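Side-chain contacts in phytase (Citrobacter braakii, PDB 3ZHC), which belongs to branch 2 of the histidine phosphatase superfamily and pairs an alpha/beta domain with a mainly helical one: residues E357-T362 with Q409-L414; V226-A231 with N272-L277; G67-R72 with R116-A121; T45-I50 with D57-W62. The protein carries 2 engineered substitutions. All blocks are in the same frame, centred on the assembly; numbering follows the deposited sequence. Where two conformers were deposited one is given.

Contact 1: E357-T362 with Q409-L414; sequences EKWKRT and QGMCSL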
loop_
_atom_site.group_PDB
_atom_site.type_symbol
_atom_site.label_atom_id
_atom_site.label_comp_id
_atom_site.label_asym_id
_atom_site.label_seq_id
_atom_site.Cartn_x
_atom_site.Cartn_y
_atom_site.Cartn_z
ATOM N N GLU B 357 4.345 -3.700 24.951
ATOM C CA GLU B 357 5.243 -3.162 25.978
ATOM C C GLU B 357 4.485 -2.351 27.018
ATOM O O GLU B 357 3.717 -1.495 26.659
ATOM C CB GLU B 357 6.276 -2.249 25.328
ATOM C CG GLU B 357 7.276 -2.951 24.418
ATOM C CD GLU B 357 8.052 -1.989 23.530
ATOM O OE1 GLU B 357 7.987 -0.759 23.743
ATOM O OE2 GLU B 357 8.733 -2.467 22.603
ATOM N N LYS B 358 4.718 -2.644 28.306
ATOM C CA LYS B 358 4.141 -1.879 29.426
ATOM C C LYS B 358 5.199 -0.893 29.931
ATOM O O LYS B 358 6.225 -1.307 30.487
ATOM C CB LYS B 358 3.685 -2.786 30.555
ATOM C CG LYS B 358 2.945 -2.056 31.702
ATOM C CD LYS B 358 2.484 -3.045 32.726
ATOM C CE LYS B 358 1.840 -2.393 33.888
ATOM N NZ LYS B 358 1.580 -3.393 34.993
ATOM N N TRP B 359 4.932 0.404 29.725
ATOM C CA TRP B 359 5.791 1.492 30.170
ATOM C C TRP B 359 5.159 2.212 31.370
ATOM O O TRP B 359 3.939 2.464 31.372
ATOM C CB TRP B 359 6.003 2.493 29.041
ATOM C CG TRP B 359 6.788 1.974 27.921
ATOM C CD1 TRP B 359 6.321 1.282 26.840
ATOM C CD2 TRP B 359 8.199 2.095 27.746
ATOM N NE1 TRP B 359 7.360 0.962 25.997
ATOM C CE2 TRP B 359 8.527 1.451 26.528
ATOM C CE3 TRP B 359 9.228 2.690 28.503
ATOM C CZ2 TRP B 359 9.849 1.379 26.040
ATOM C CZ3 TRP B 359 10.556 2.621 28.016
ATOM C CH2 TRP B 359 10.846 1.970 26.798
ATOM N N LYS B 360 5.980 2.539 32.384
ATOM C CA LYS B 360 5.536 3.319 33.551
ATOM C C LYS B 360 6.103 4.724 33.409
ATOM O O LYS B 360 7.317 4.884 33.249
ATOM C CB LYS B 360 6.006 2.707 34.871
ATOM C CG LYS B 360 5.413 3.414 36.138
ATOM C CD LYS B 360 5.949 2.846 37.461
ATOM C CE LYS B 360 7.398 3.305 37.744
ATOM N NZ LYS B 360 7.884 2.896 39.126
ATOM N N ARG B 361 5.228 5.733 33.461
ATOM C CA ARG B 361 5.653 7.135 33.440
ATOM C C ARG B 361 6.131 7.437 34.854
ATOM O O ARG B 361 5.375 7.259 35.814
ATOM C CB ARG B 361 4.508 8.038 33.041
ATOM C CG ARG B 361 4.847 9.543 32.932
ATOM C CD ARG B 361 3.556 10.380 32.807
ATOM N NE ARG B 361 3.121 10.633 31.437
ATOM C CZ ARG B 361 1.880 11.002 31.081
ATOM N NH1 ARG B 361 0.890 11.163 31.992
ATOM N NH2 ARG B 361 1.613 11.210 29.792
ATOM N N THR B 362 7.388 7.884 34.974
ATOM C CA THR B 362 8.028 8.162 36.286
ATOM C C THR B 362 7.346 9.264 37.094
ATOM O O THR B 362 7.183 9.123 38.313
ATOM C CB THR B 362 9.522 8.572 36.117
ATOM O OG1 THR B 362 10.183 7.653 35.247
ATOM C CG2 THR B 362 10.245 8.610 37.475
ATOM N N GLN B 409 3.279 10.683 23.384
ATOM C CA GLN B 409 4.040 9.766 22.529
ATOM C C GLN B 409 3.177 8.564 21.942
ATOM O O GLN B 409 3.730 7.529 21.566
ATOM C CB GLN B 409 5.267 9.247 23.307
ATOM C CG GLN B 409 6.476 8.850 22.421
ATOM C CD GLN B 409 7.752 8.572 23.237
ATOM O OE1 GLN B 409 7.712 8.456 24.483
ATOM N NE2 GLN B 409 8.896 8.461 22.535
ATOM N N GLY B 410 1.844 8.722 21.878
ATOM C CA GLY B 410 0.941 7.730 21.219
ATOM C C GLY B 410 0.560 6.424 21.927
ATOM O O GLY B 410 -0.215 5.623 21.378
ATOM N N MET B 411 1.089 6.201 23.125
ATOM C CA MET B 411 0.803 4.970 23.885
ATOM C C MET B 411 -0.581 4.983 24.520
ATOM O O MET B 411 -1.032 6.015 25.003
ATOM C CB MET B 411 1.818 4.763 25.005
ATOM C CG MET B 411 3.271 4.774 24.584
ATOM S SD MET B 411 4.293 4.348 25.979
ATOM C CE MET B 411 5.916 4.820 25.390
ATOM N N CYS B 412 -1.237 3.823 24.511
ATOM C CA CYS B 412 -2.535 3.658 25.124
ATOM C C CYS B 412 -2.343 3.580 26.635
ATOM O O CYS B 412 -1.315 3.106 27.091
ATOM C CB CYS B 412 -3.184 2.386 24.580
ATOM S SG CYS B 412 -4.819 2.088 25.110
ATOM N N SER B 413 -3.325 4.053 27.413
ATOM C CA SER B 413 -3.237 3.913 28.880
ATOM C C SER B 413 -3.535 2.445 29.173
ATOM O O SER B 413 -4.222 1.773 28.381
ATOM C CB SER B 413 -4.184 4.855 29.642
ATOM O OG SER B 413 -5.537 4.456 29.557
ATOM N N LEU B 414 -3.017 1.947 30.294
ATOM C CA LEU B 414 -3.199 0.540 30.680
ATOM C C LEU B 414 -4.696 0.121 30.733
ATOM O O LEU B 414 -5.060 -0.933 30.178
ATOM C CB LEU B 414 -2.507 0.254 32.021
ATOM C CG LEU B 414 -2.418 -1.201 32.485
ATOM C CD1 LEU B 414 -1.579 -2.038 31.521
ATOM C CD2 LEU B 414 -1.845 -1.255 33.880
#
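W359 and M411 form a Met-aromatic contact at the heart of this pairing. The methyl CE of M411 lies over one face of the indole. It sits 4.0 Å from the centroid of the five-membered ring of W359, 15° off the ring normal, so the contact is a CH-pi one. The sulfur takes a more oblique position, with M411 SD 3.8 Å from W359 CD1. The M411 chain is extended beyond CG (chi2 -174°), which carries SD and CE across to the ring.

One hydrogen bond helps to fix the rotation of the indole. W359 NE1 donates to E357 OE1 over 2.9 Å, with the acceptor close to the ring plane and on the anti side of the carboxylate. The other carboxylate oxygen of E357 forms a salt bridge with K395.

A second apolar touch lies at the helix start. K358 CE meets L414 CD2 at 3.9 Å. The lysine chain is fully extended, and its NZ goes on to the carbonyl of L300. The leucine therefore packs against the methylene part of K358.

Nearby, the C412-C403 disulfide ties the segment 409-414 to the preceding loop, and S413 caps helix 414-424. The contact joins the loop residue M411, and L414 in the first turn of that helix, to strand 353-361, which lies between strands 28-38 and 366-375 in the mixed sheet of the alpha/beta domain.

Contact 2: V226-A231 with N272-L277; sequences VSLPGA and NAQFDL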
loop_
_atom_site.group_PDB
_atom_site.type_symbol
_atom_site.label_atom_id
_atom_site.label_comp_id
_atom_site.label_asym_id
_atom_site.label_seq_id
_atom_site.Cartn_x
_atom_site.Cartn_y
_atom_site.Cartn_z
ATOM N N VAL B 226 -13.057 -21.648 8.419
ATOM C CA VAL B 226 -13.344 -20.810 7.266
ATOM C C VAL B 226 -12.226 -21.006 6.232
ATOM O O VAL B 226 -11.048 -21.099 6.598
ATOM C CB VAL B 226 -13.466 -19.324 7.680
ATOM C CG1 VAL B 226 -13.580 -18.443 6.482
ATOM C CG2 VAL B 226 -14.681 -19.122 8.597
ATOM N N SER B 227 -12.596 -21.070 4.955
ATOM C CA SER B 227 -11.620 -21.227 3.874
ATOM C C SER B 227 -12.136 -20.653 2.579
ATOM O O SER B 227 -13.342 -20.515 2.391
ATOM C CB SER B 227 -11.254 -22.704 3.681
ATOM O OG SER B 227 -12.323 -23.422 3.170
ATOM N N LEU B 228 -11.200 -20.320 1.688
ATOM C CA LEU B 228 -11.499 -19.817 0.348
ATOM C C LEU B 228 -10.704 -20.659 -0.666
ATOM O O LEU B 228 -9.656 -20.200 -1.203
ATOM C CB LEU B 228 -11.170 -18.327 0.265
ATOM C CG LEU B 228 -11.446 -17.592 -1.046
ATOM C CD1 LEU B 228 -12.900 -17.788 -1.523
ATOM C CD2 LEU B 228 -11.111 -16.121 -0.867
ATOM N N PRO B 229 -11.177 -21.899 -0.936
ATOM C CA PRO B 229 -10.455 -22.779 -1.858
ATOM C C PRO B 229 -10.613 -22.371 -3.313
ATOM O O PRO B 229 -11.642 -21.836 -3.681
ATOM C CB PRO B 229 -11.119 -24.143 -1.627
ATOM C CG PRO B 229 -12.044 -23.961 -0.478
ATOM C CD PRO B 229 -12.400 -22.564 -0.450
ATOM N N GLY B 230 -9.588 -22.647 -4.113
ATOM C CA GLY B 230 -9.526 -22.256 -5.535
ATOM C C GLY B 230 -8.208 -21.554 -5.779
ATOM O O GLY B 230 -7.249 -21.742 -5.020
ATOM N N ALA B 231 -8.149 -20.744 -6.821
ATOM C CA ALA B 231 -6.926 -19.989 -7.141
ATOM C C ALA B 231 -6.464 -19.115 -5.962
ATOM O O ALA B 231 -5.274 -18.915 -5.791
ATOM C CB ALA B 231 -7.117 -19.155 -8.369
ATOM N N ASN B 272 -1.310 -12.090 1.550
ATOM C CA ASN B 272 -1.751 -11.091 2.539
ATOM C C ASN B 272 -3.238 -10.821 2.463
ATOM O O ASN B 272 -3.861 -10.667 3.482
ATOM C CB ASN B 272 -0.972 -9.772 2.389
ATOM C CG ASN B 272 0.487 -9.894 2.808
ATOM O OD1 ASN B 272 0.826 -10.580 3.778
ATOM N ND2 ASN B 272 1.358 -9.216 2.080
ATOM N N ALA B 273 -3.788 -10.770 1.236
ATOM C CA ALA B 273 -5.229 -10.582 1.018
ATOM C C ALA B 273 -6.047 -11.787 1.443
ATOM O O ALA B 273 -7.150 -11.620 1.935
ATOM C CB ALA B 273 -5.527 -10.216 -0.459
ATOM N N GLN B 274 -5.523 -13.012 1.258
ATOM C CA GLN B 274 -6.293 -14.204 1.674
ATOM C C GLN B 274 -6.332 -14.266 3.216
ATOM O O GLN B 274 -7.390 -14.573 3.792
ATOM C CB GLN B 274 -5.778 -15.501 1.070
ATOM C CG GLN B 274 -6.947 -16.447 0.749
ATOM C CD GLN B 274 -6.688 -17.837 1.170
ATOM O OE1 GLN B 274 -7.487 -18.740 0.917
ATOM N NE2 GLN B 274 -5.563 -18.041 1.842
ATOM N N PHE B 275 -5.209 -13.954 3.869
ATOM C CA PHE B 275 -5.145 -13.866 5.348
ATOM C C PHE B 275 -6.041 -12.721 5.888
ATOM O O PHE B 275 -6.614 -12.829 6.962
ATOM C CB PHE B 275 -3.680 -13.710 5.840
ATOM C CG PHE B 275 -2.997 -15.021 6.105
ATOM C CD1 PHE B 275 -2.795 -15.925 5.084
ATOM C CD2 PHE B 275 -2.578 -15.357 7.383
ATOM C CE1 PHE B 275 -2.156 -17.178 5.336
ATOM C CE2 PHE B 275 -1.961 -16.555 7.638
ATOM C CZ PHE B 275 -1.747 -17.483 6.599
ATOM N N ASP B 276 -6.144 -11.635 5.115
ATOM C CA ASP B 276 -7.013 -10.529 5.456
ATOM C C ASP B 276 -8.484 -11.019 5.539
ATOM O O ASP B 276 -9.170 -10.802 6.545
ATOM C CB ASP B 276 -6.863 -9.408 4.444
ATOM C CG ASP B 276 -7.542 -8.116 4.881
ATOM O OD1 ASP B 276 -7.913 -7.964 6.074
ATOM O OD2 ASP B 276 -7.699 -7.239 4.011
ATOM N N LEU B 277 -8.937 -11.685 4.471
ATOM C CA LEU B 277 -10.286 -12.243 4.416
ATOM C C LEU B 277 -10.530 -13.332 5.473
ATOM O O LEU B 277 -11.491 -13.254 6.238
ATOM C CB LEU B 277 -10.583 -12.830 3.020
ATOM C CG LEU B 277 -10.706 -11.862 1.859
ATOM C CD1 LEU B 277 -11.033 -12.632 0.599
ATOM C CD2 LEU B 277 -11.785 -10.762 2.126
#
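L228 reaches toward helix 260-280 and packs against L277 and Q274. The contact belongs to the mainly helical part of this histidine phosphatase fold. It joins the residue after hairpin strand 225-227 to helix 260-280.

Q274 and L277 stand one helical turn apart, so their side chains leave the helix on the same side. L228 lies across both. A chi1 of -178° carries its branched end toward the helix, where CD2 alone meets L277. The two leucines approach at a slant, each offering one methyl branch. Q274 comes in beside the backbone of L228. Its chain bends at chi2, and its amide end lies near the carbonyl and CB of L228. Which way round that amide sits is uncertain.

Other parts of the chain close in on the same side chains. I174 of helix 174-180 and L219 of a loop also touch L228, while I166 and Y177 press on L277. S233 and S236 of helix 231-247 lie against Q274. The chain passes from L228 through P229 to G230, the N-cap residue of that helix.

All three touching residues are buried. The leucine pair meets through CD2 of L228 and CD1 of L277, 3.8 Å apart.

Contact 3: G67-R72 with R116-A121; sequences GWLTPR and RKTGEA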
loop_
_atom_site.group_PDB
_atom_site.type_symbol
_atom_site.label_atom_id
_atom_site.label_comp_id
_atom_site.label_asym_id
_atom_site.label_seq_id
_atom_site.Cartn_x
_atom_site.Cartn_y
_atom_site.Cartn_z
ATOM N N GLY B 67 6.131 -28.422 6.804
ATOM C CA GLY B 67 5.703 -27.590 7.901
ATOM C C GLY B 67 6.590 -27.512 9.142
ATOM O O GLY B 67 6.174 -26.932 10.138
ATOM N N TRP B 68 7.800 -28.084 9.092
ATOM C CA TRP B 68 8.741 -28.036 10.227
ATOM C C TRP B 68 9.671 -26.854 10.124
ATOM O O TRP B 68 10.033 -26.437 9.018
ATOM C CB TRP B 68 9.599 -29.307 10.299
ATOM C CG TRP B 68 8.917 -30.479 10.910
ATOM C CD1 TRP B 68 7.591 -30.788 10.841
ATOM C CD2 TRP B 68 9.533 -31.517 11.673
ATOM N NE1 TRP B 68 7.346 -31.947 11.517
ATOM C CE2 TRP B 68 8.523 -32.416 12.040
ATOM C CE3 TRP B 68 10.857 -31.773 12.086
ATOM C CZ2 TRP B 68 8.782 -33.574 12.810
ATOM C CZ3 TRP B 68 11.114 -32.923 12.853
ATOM C CH2 TRP B 68 10.080 -33.799 13.202
ATOM N N LEU B 69 10.065 -26.322 11.289
ATOM C CA LEU B 69 11.083 -25.272 11.374
ATOM C C LEU B 69 12.404 -25.861 10.937
ATOM O O LEU B 69 12.749 -26.965 11.368
ATOM C CB LEU B 69 11.233 -24.758 12.808
ATOM C CG LEU B 69 12.226 -23.624 13.056
ATOM C CD1 LEU B 69 11.672 -22.321 12.477
ATOM C CD2 LEU B 69 12.545 -23.464 14.543
ATOM N N THR B 70 13.137 -25.135 10.088
ATOM C CA THR B 70 14.466 -25.553 9.656
ATOM C C THR B 70 15.510 -24.973 10.612
ATOM O O THR B 70 15.248 -23.954 11.241
ATOM C CB THR B 70 14.791 -25.052 8.254
ATOM O OG1 THR B 70 14.869 -23.608 8.249
ATOM C CG2 THR B 70 13.743 -25.525 7.255
ATOM N N PRO B 71 16.709 -25.614 10.726
ATOM C CA PRO B 71 17.791 -25.056 11.570
ATOM C C PRO B 71 18.118 -23.584 11.249
ATOM O O PRO B 71 18.426 -22.809 12.143
ATOM C CB PRO B 71 18.969 -25.972 11.245
ATOM C CG PRO B 71 18.321 -27.277 11.006
ATOM C CD PRO B 71 17.103 -26.941 10.198
ATOM N N ARG B 72 18.036 -23.232 9.978
ATOM C CA ARG B 72 18.201 -21.857 9.549
ATOM C C ARG B 72 17.066 -20.936 10.083
ATOM O O ARG B 72 17.325 -19.781 10.444
ATOM C CB ARG B 72 18.274 -21.793 8.054
ATOM C CG ARG B 72 18.278 -20.409 7.533
ATOM C CD ARG B 72 19.087 -20.302 6.374
ATOM N NE ARG B 72 18.904 -19.005 5.716
ATOM C CZ ARG B 72 19.759 -18.482 4.844
ATOM N NH1 ARG B 72 20.893 -19.127 4.503
ATOM N NH2 ARG B 72 19.488 -17.293 4.307
ATOM N N ARG B 116 7.311 -24.898 18.874
ATOM C CA ARG B 116 8.163 -25.387 19.989
ATOM C C ARG B 116 9.649 -25.076 19.783
ATOM O O ARG B 116 10.300 -24.565 20.699
ATOM C CB ARG B 116 7.954 -26.891 20.215
ATOM C CG ARG B 116 6.670 -27.232 21.049
ATOM C CD ARG B 116 6.193 -28.682 20.852
ATOM N NE ARG B 116 7.366 -29.451 20.656
ATOM C CZ ARG B 116 7.640 -30.293 19.667
ATOM N NH1 ARG B 116 6.786 -30.616 18.692
ATOM N NH2 ARG B 116 8.810 -30.852 19.692
ATOM N N LYS B 117 10.165 -25.380 18.586
ATOM C CA LYS B 117 11.561 -25.055 18.235
ATOM C C LYS B 117 11.788 -23.551 18.029
ATOM O O LYS B 117 12.929 -23.095 18.120
ATOM C CB LYS B 117 12.053 -25.818 16.983
ATOM C CG LYS B 117 12.004 -27.350 17.053
ATOM C CD LYS B 117 12.416 -27.935 18.394
ATOM C CE LYS B 117 12.433 -29.437 18.313
ATOM N NZ LYS B 117 13.582 -29.955 17.500
ATOM N N THR B 118 10.723 -22.783 17.733
ATOM C CA THR B 118 10.852 -21.300 17.688
ATOM C C THR B 118 11.062 -20.770 19.135
ATOM O O THR B 118 11.854 -19.861 19.346
ATOM C CB THR B 118 9.675 -20.623 16.986
ATOM O OG1 THR B 118 9.718 -20.944 15.596
ATOM C CG2 THR B 118 9.741 -19.092 17.142
ATOM N N GLY B 119 10.351 -21.355 20.108
ATOM C CA GLY B 119 10.564 -21.037 21.539
ATOM C C GLY B 119 12.008 -21.344 21.946
ATOM O O GLY B 119 12.677 -20.523 22.595
ATOM N N GLU B 120 12.482 -22.534 21.546
ATOM C CA GLU B 120 13.873 -22.963 21.795
ATOM C C GLU B 120 14.839 -21.992 21.184
ATOM O O GLU B 120 15.745 -21.481 21.874
ATOM C CB GLU B 120 14.115 -24.381 21.224
ATOM C CG GLU B 120 15.578 -24.850 21.185
ATOM C CD GLU B 120 15.708 -26.206 20.596
ATOM O OE1 GLU B 120 15.308 -27.178 21.253
ATOM O OE2 GLU B 120 16.202 -26.307 19.456
ATOM N N ALA B 121 14.648 -21.738 19.885
ATOM C CA ALA B 121 15.516 -20.841 19.118
ATOM C C ALA B 121 15.543 -19.417 19.682
ATOM O O ALA B 121 16.624 -18.796 19.743
ATOM C CB ALA B 121 15.110 -20.829 17.651
#
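L69 drives its two methyl groups onto helix 113-126, against K117 and T118. CD2 of L69 is pressed to CB of K117 at 3.4 Å, closer than carbons usually pack. The same L69 CD2 lies 3.7 Å from the backbone N of T118, so this branch rests on the helix backbone. Both methyls, L69 CD1 and CD2, lie 3.9 Å from T118 OG1. With CG anti to its own backbone N (chi1 -178°), the leucine extends straight toward the helix. K117 touches through its base alone. Its chain then bends at chi2 and its end leads away. T118 is met at about a right angle.

The T118 hydroxyl has two hydrogen-bond partners outside the segments. One is the carbonyl of R114, one turn back in the helix, and the other is the backbone N of G40. G40 belongs to the RHGVRAP sequence, which matches the RHGxRxP signature of the branch 2 histidine phosphatases. T118 also touches H39 of that motif, so helix 113-126 packs directly on the signature loop.

Further bonds set the position of L69. Its backbone N is held by OE1 of Q113, and the carbonyl of G67 by NH1 of R114. On either side of L69 in the sequence, W68 pairs through its backbone with A43 and T70 with V41. T70 also caps helix 71-90, with OG1 bonded to the N of G73 and to OE1 of Q248. From that helix V77 packs on T118 and A121.

Contact 4: T45-I50 with D57-W62; sequences TKFTPI and DQWPQW. With FMT (formic acid), chain O.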
loop_
_atom_site.group_PDB
_atom_site.type_symbol
_atom_site.label_atom_id
_atom_site.label_comp_id
_atom_site.label_asym_id
_atom_site.label_seq_id
_atom_site.Cartn_x
_atom_site.Cartn_y
_atom_site.Cartn_z
ATOM N N THR B 45 3.916 -26.250 3.970
ATOM C CA THR B 45 2.897 -26.950 4.702
ATOM C C THR B 45 2.360 -28.183 3.947
ATOM O O THR B 45 1.901 -29.126 4.569
ATOM C CB THR B 45 1.724 -25.977 5.049
ATOM O OG1 THR B 45 0.857 -26.593 5.958
ATOM C CG2 THR B 45 0.942 -25.577 3.818
ATOM N N LYS B 46 2.419 -28.161 2.617
ATOM C CA LYS B 46 1.938 -29.266 1.790
ATOM C C LYS B 46 2.649 -29.345 0.452
ATOM O O LYS B 46 3.386 -28.444 0.074
ATOM C CB LYS B 46 0.426 -29.139 1.578
ATOM C CG LYS B 46 -0.034 -27.828 0.982
ATOM C CD LYS B 46 -1.572 -27.748 1.013
ATOM C CE LYS B 46 -2.071 -26.353 0.816
ATOM N NZ LYS B 46 -3.515 -26.227 1.169
ATOM N N PHE B 47 2.416 -30.443 -0.252
ATOM C CA PHE B 47 3.032 -30.683 -1.561
ATOM C C PHE B 47 2.099 -31.609 -2.329
ATOM O O PHE B 47 2.152 -32.796 -2.176
ATOM C CB PHE B 47 4.446 -31.259 -1.373
ATOM C CG PHE B 47 5.227 -31.406 -2.640
ATOM C CD1 PHE B 47 5.301 -30.369 -3.568
ATOM C CD2 PHE B 47 5.915 -32.575 -2.912
ATOM C CE1 PHE B 47 6.032 -30.509 -4.738
ATOM C CE2 PHE B 47 6.659 -32.709 -4.108
ATOM C CZ PHE B 47 6.710 -31.675 -5.001
ATOM N N THR B 48 1.247 -31.012 -3.152
ATOM C CA THR B 48 0.109 -31.689 -3.753
ATOM C C THR B 48 0.182 -31.794 -5.295
ATOM O O THR B 48 1.029 -31.121 -5.916
ATOM C CB THR B 48 -1.164 -30.914 -3.355
ATOM O OG1 THR B 48 -1.118 -29.613 -3.922
ATOM C CG2 THR B 48 -1.273 -30.786 -1.827
ATOM N N PRO B 49 -0.698 -32.646 -5.917
ATOM C CA PRO B 49 -0.798 -32.764 -7.373
ATOM C C PRO B 49 -1.071 -31.457 -8.098
ATOM O O PRO B 49 -0.480 -31.212 -9.139
ATOM C CB PRO B 49 -2.001 -33.705 -7.549
ATOM C CG PRO B 49 -2.002 -34.504 -6.380
ATOM C CD PRO B 49 -1.608 -33.619 -5.275
ATOM N N ILE B 50 -1.971 -30.633 -7.540
ATOM C CA ILE B 50 -2.301 -29.324 -8.103
ATOM C C ILE B 50 -1.066 -28.442 -8.175
ATOM O O ILE B 50 -0.824 -27.813 -9.215
ATOM C CB ILE B 50 -3.439 -28.615 -7.305
ATOM C CG1 ILE B 50 -4.771 -29.316 -7.584
ATOM C CG2 ILE B 50 -3.541 -27.132 -7.680
ATOM C CD1 ILE B 50 -5.937 -28.755 -6.793
ATOM N N ASP B 57 7.605 -26.704 -14.390
ATOM C CA ASP B 57 8.856 -26.923 -13.653
ATOM C C ASP B 57 8.629 -27.795 -12.425
ATOM O O ASP B 57 7.501 -28.106 -12.085
ATOM C CB ASP B 57 9.461 -25.577 -13.311
ATOM C CG ASP B 57 9.767 -24.769 -14.568
ATOM O OD1 ASP B 57 10.683 -25.162 -15.302
ATOM O OD2 ASP B 57 9.091 -23.764 -14.831
ATOM N N GLN B 58 9.729 -28.190 -11.786
ATOM C CA GLN B 58 9.730 -29.028 -10.574
ATOM C C GLN B 58 10.024 -28.177 -9.364
ATOM O O GLN B 58 10.861 -27.271 -9.429
ATOM C CB GLN B 58 10.783 -30.150 -10.647
ATOM C CG GLN B 58 10.421 -31.321 -11.532
ATOM C CD GLN B 58 10.512 -31.003 -13.012
ATOM O OE1 GLN B 58 11.563 -30.543 -13.503
ATOM N NE2 GLN B 58 9.416 -31.249 -13.742
ATOM N N TRP B 59 9.352 -28.473 -8.251
ATOM C CA TRP B 59 9.555 -27.728 -7.005
ATOM C C TRP B 59 10.830 -28.178 -6.269
ATOM O O TRP B 59 11.088 -29.379 -6.192
ATOM C CB TRP B 59 8.346 -27.891 -6.081
ATOM C CG TRP B 59 7.133 -27.203 -6.617
ATOM C CD1 TRP B 59 6.174 -27.731 -7.444
ATOM C CD2 TRP B 59 6.756 -25.868 -6.366
ATOM N NE1 TRP B 59 5.215 -26.787 -7.719
ATOM C CE2 TRP B 59 5.544 -25.631 -7.073
ATOM C CE3 TRP B 59 7.316 -24.824 -5.609
ATOM C CZ2 TRP B 59 4.892 -24.399 -7.042
ATOM C CZ3 TRP B 59 6.658 -23.587 -5.583
ATOM C CH2 TRP B 59 5.463 -23.389 -6.292
ATOM N N PRO B 60 11.634 -27.210 -5.730
ATOM C CA PRO B 60 12.767 -27.573 -4.882
ATOM C C PRO B 60 12.291 -28.319 -3.641
ATOM O O PRO B 60 11.236 -27.974 -3.087
ATOM C CB PRO B 60 13.374 -26.207 -4.462
ATOM C CG PRO B 60 12.806 -25.227 -5.331
ATOM C CD PRO B 60 11.546 -25.749 -5.921
ATOM N N GLN B 61 13.056 -29.315 -3.216
ATOM C CA GLN B 61 12.697 -30.126 -2.061
ATOM C C GLN B 61 13.327 -29.563 -0.815
ATOM O O GLN B 61 14.355 -28.900 -0.880
ATOM C CB GLN B 61 13.141 -31.590 -2.261
ATOM C CG GLN B 61 12.574 -32.256 -3.507
ATOM C CD GLN B 61 11.078 -32.240 -3.544
ATOM O OE1 GLN B 61 10.428 -32.778 -2.666
ATOM N NE2 GLN B 61 10.509 -31.607 -4.579
ATOM N N TRP B 62 12.693 -29.841 0.321
ATOM C CA TRP B 62 13.150 -29.399 1.635
ATOM C C TRP B 62 13.504 -30.642 2.431
ATOM O O TRP B 62 12.722 -31.582 2.440
ATOM C CB TRP B 62 12.037 -28.619 2.313
ATOM C CG TRP B 62 11.693 -27.308 1.645
ATOM C CD1 TRP B 62 11.136 -27.125 0.396
ATOM C CD2 TRP B 62 11.878 -25.990 2.196
ATOM N NE1 TRP B 62 10.972 -25.781 0.143
ATOM C CE2 TRP B 62 11.417 -25.060 1.225
ATOM C CE3 TRP B 62 12.394 -25.507 3.413
ATOM C CZ2 TRP B 62 11.451 -23.667 1.441
ATOM C CZ3 TRP B 62 12.429 -24.121 3.634
ATOM C CH2 TRP B 62 11.961 -23.219 2.652
HETATM C C FMT O . 2.854 -22.735 2.452
HETATM O O1 FMT O . 2.289 -21.795 3.033
HETATM O O2 FMT O . 3.618 -23.501 3.032
#
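The outer end of the F47 ring meets W59 and Q61, which lie side by side where two loops meet. One loop follows the RHGVRAP signature motif of the histidine phosphatase fold. The other runs between helix 49-53 and helix 71-90.

The tighter part is at W59. F47 CE1 packs on W59 CB at 3.7 Å. A chi1 near 180° points the F47 ring away from its own backbone N and out to the second loop. The phenyl and indole planes stand at 81°, and the rings meet obliquely. CD1 of W59 lies at the phenyl edge. The indole is buried and well fixed. Its NE1 bonds to the carbonyl of M51, its ring meets W255 edge-to-face, and L238 of helix 231-247 touches it.

The Q61 side is looser and faces solvent. Here F47 CZ comes 3.8 Å from Q61 NE2, with ring and amide planes 57° apart. The glutamine chain bends back at chi2. Its NE2 donates to the carbonyl O of W59 over 2.8 Å, from above the carbonyl plane. This bond keeps the amide beside the phenyl ring.

At the start of the first loop, T45 touches a formic acid molecule, probably from the crystallisation liquor, which R42 NH1 also binds. T45 CG2 lies 3.5 Å from formic acid O2. The backbone N of T45 donates to that same O2 at 2.9 Å.

In the fold
Contacts 3 and 4 are neighbours. Their centres are 21 Å apart, yet T70 CG2 of one packs on W62 CE3 of the other at 4.1 Å. The RHGVRAP signature marks the probable active site of this family. Contact 3 and the T45 end of contact 4 border it. Formic acid held by the backbone N of T45 and by R42 NH1 of the signature is consistent with a pocket there. Contact 2 lies about 7 Å from contact 4 at the nearest atoms. Helix 231-247 packs on both, at W59 and Q274. Contact 1 stands apart in the alpha/beta domain, its centre about 47 Å from that of contact 4 and 33 Å from that of contact 3.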